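PDB 3DZW: agglutinin from Narcissus pseudonarcissus, which binds mannose-containing glycans such as alpha-1,3-linked mannobiose, as a tetrameric lectin of the monocot mannose-binding family. Local coordinates for residues Leu10-Phe15 with Asp49-Leu54. Numbering follows the deposited sequence.
Sequences LSPGEF and DRRCHL
Pro12 lies over one face of the Arg51 guanidinium, its CG 3.8 Å above the plane and centred on it, while CB and CD reach toward NH2 and NH1. The two side chains cross at about a right angle. Arg51 is bent at its third torsion (chi3 60°), which turns the guanidinium face onto the CG corner of the proline; Pro12 CG sits in the corner formed by the guanidinium and the Arg51 backbone, 3.7 Å from Arg51 CA. The same CG also packs against Cys52 O at 3.5 Å. Beyond the proline the segments join as antiparallel strands: Leu10 and Leu54 form a hydrogen-bonded pair, with Leu10 N to Leu54 O at 2.9 Å and Leu54 N to Leu10 O at 3.0 Å. This pair ties outer strand 8-10 to strand 53-56 in one of the three antiparallel sheets of the beta-prism II fold of monocot mannose-binding lectins. Leu10 and Leu54 point the same way, side by side, CD1 of Leu10 meeting CD2 of Leu54 at 3.8 Å, and both touch Leu4 in the buried interior. Cys52 is disulfide-bonded to Cys29. After Leu10 the chain reverses in a type II turn from Ser11 to Glu14, closed by the Glu14 N to Ser11 O hydrogen bond; the Glu14 carboxylate accepts a second one from Ser11 N, which comes to OE1 from above the carboxylate plane at 2.9 Å.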
loop_
_atom_site.group_PDB
_atom_site.type_symbol
_atom_site.label_atom_id
_atom_site.label_comp_id
_atom_site.label_asym_id
_atom_site.label_seq_id
_atom_site.Cartn_x
_atom_site.Cartn_y
_atom_site.Cartn_z
ATOM N N LEU A 10 -14.833 12.615 -1.775
ATOM C CA LEU A 10 -14.889 11.421 -2.585
ATOM C C LEU A 10 -15.988 11.644 -3.607
ATOM O O LEU A 10 -17.154 11.847 -3.237
ATOM C CB LEU A 10 -15.188 10.149 -1.764
ATOM C CG LEU A 10 -14.152 9.632 -0.758
ATOM C CD1 LEU A 10 -14.673 8.380 -0.078
ATOM C CD2 LEU A 10 -12.803 9.349 -1.425
ATOM N N SER A 11 -15.617 11.644 -4.893
ATOM C CA SER A 11 -16.568 11.812 -5.983
ATOM C C SER A 11 -17.297 10.498 -6.206
ATOM O O SER A 11 -16.878 9.464 -5.669
ATOM C CB SER A 11 -15.841 12.243 -7.264
ATOM O OG SER A 11 -15.107 13.432 -7.067
ATOM N N PRO A 12 -18.412 10.513 -6.995
ATOM C CA PRO A 12 -19.128 9.255 -7.243
ATOM C C PRO A 12 -18.204 8.130 -7.738
ATOM O O PRO A 12 -17.405 8.331 -8.684
ATOM C CB PRO A 12 -20.148 9.638 -8.326
ATOM C CG PRO A 12 -20.386 11.082 -8.118
ATOM C CD PRO A 12 -19.079 11.659 -7.651
ATOM N N GLY A 13 -18.295 6.970 -7.093
ATOM C CA GLY A 13 -17.478 5.811 -7.453
ATOM C C GLY A 13 -16.103 5.763 -6.775
ATOM O O GLY A 13 -15.411 4.750 -6.869
ATOM N N GLU A 14 -15.705 6.852 -6.088
ATOM C CA GLU A 14 -14.385 6.896 -5.393
ATOM C C GLU A 14 -14.493 6.210 -4.032
ATOM O O GLU A 14 -15.603 6.036 -3.503
ATOM C CB GLU A 14 -13.845 8.326 -5.305
ATOM C CG GLU A 14 -13.527 8.901 -6.705
ATOM C CD GLU A 14 -12.848 10.255 -6.671
ATOM O OE1 GLU A 14 -12.896 10.929 -5.631
ATOM O OE2 GLU A 14 -12.272 10.649 -7.716
ATOM N N PHE A 15 -13.345 5.843 -3.457
ATOM C CA PHE A 15 -13.339 5.068 -2.244
ATOM C C PHE A 15 -12.054 5.058 -1.485
ATOM O O PHE A 15 -11.002 5.522 -1.973
ATOM C CB PHE A 15 -13.555 3.606 -2.675
ATOM C CG PHE A 15 -12.467 3.104 -3.657
ATOM C CD1 PHE A 15 -12.588 3.333 -5.042
ATOM C CD2 PHE A 15 -11.312 2.454 -3.189
ATOM C CE1 PHE A 15 -11.589 2.907 -5.932
ATOM C CE2 PHE A 15 -10.312 2.026 -4.081
ATOM C CZ PHE A 15 -10.459 2.252 -5.453
ATOM N N ASP A 49 -31.070 9.791 -4.702
ATOM C CA ASP A 49 -30.691 10.667 -5.786
ATOM C C ASP A 49 -29.550 9.955 -6.599
ATOM O O ASP A 49 -29.254 8.778 -6.341
ATOM C CB ASP A 49 -30.278 12.039 -5.245
ATOM C CG ASP A 49 -30.355 13.148 -6.306
ATOM O OD1 ASP A 49 -30.228 12.849 -7.516
ATOM O OD2 ASP A 49 -30.538 14.320 -5.916
ATOM N N ARG A 50 -28.928 10.664 -7.552
ATOM C CA ARG A 50 -27.884 10.088 -8.370
ATOM C C ARG A 50 -26.608 10.943 -8.279
ATOM O O ARG A 50 -26.681 12.169 -8.241
ATOM C CB ARG A 50 -28.353 10.036 -9.815
ATOM C CG ARG A 50 -27.725 8.940 -10.685
ATOM C CD ARG A 50 -28.403 7.565 -10.417
ATOM N NE ARG A 50 -27.957 6.512 -11.365
ATOM C CZ ARG A 50 -27.023 5.573 -11.120
ATOM N NH1 ARG A 50 -26.418 5.496 -9.942
ATOM N NH2 ARG A 50 -26.715 4.688 -12.066
ATOM N N ARG A 51 -25.449 10.284 -8.236
ATOM C CA ARG A 51 -24.117 10.974 -8.172
ATOM C C ARG A 51 -23.918 11.982 -6.987
ATOM O O ARG A 51 -23.775 13.197 -7.196
ATOM C CB ARG A 51 -23.798 11.672 -9.513
ATOM C CG ARG A 51 -23.680 10.709 -10.694
ATOM C CD ARG A 51 -23.209 11.418 -11.964
ATOM N NE ARG A 51 -21.882 12.044 -11.789
ATOM C CZ ARG A 51 -20.700 11.411 -11.926
ATOM N NH1 ARG A 51 -19.567 12.086 -11.744
ATOM N NH2 ARG A 51 -20.643 10.107 -12.236
ATOM N N CYS A 52 -23.901 11.447 -5.772
ATOM C CA CYS A 52 -23.669 12.228 -4.573
ATOM C C CYS A 52 -22.176 12.208 -4.277
ATOM O O CYS A 52 -21.454 11.386 -4.841
ATOM C CB CYS A 52 -24.425 11.638 -3.394
ATOM S SG CYS A 52 -26.250 11.703 -3.507
ATOM N N HIS A 53 -21.701 13.113 -3.402
ATOM C CA HIS A 53 -20.272 13.124 -3.019
ATOM C C HIS A 53 -20.132 13.183 -1.492
ATOM O O HIS A 53 -21.027 13.674 -0.798
ATOM C CB HIS A 53 -19.489 14.277 -3.693
ATOM C CG HIS A 53 -19.800 15.643 -3.147
ATOM N ND1 HIS A 53 -20.812 16.433 -3.643
ATOM C CD2 HIS A 53 -19.207 16.366 -2.163
ATOM C CE1 HIS A 53 -20.837 17.580 -2.985
ATOM N NE2 HIS A 53 -19.875 17.562 -2.080
ATOM N N LEU A 54 -19.009 12.656 -0.986
ATOM C CA LEU A 54 -18.713 12.633 0.452
ATOM C C LEU A 54 -17.670 13.673 0.782
ATOM O O LEU A 54 -16.654 13.766 0.096
ATOM C CB LEU A 54 -18.198 11.255 0.860
ATOM C CG LEU A 54 -17.806 11.052 2.326
ATOM C CD1 LEU A 54 -19.010 11.220 3.235
ATOM C CD2 LEU A 54 -17.170 9.679 2.525
#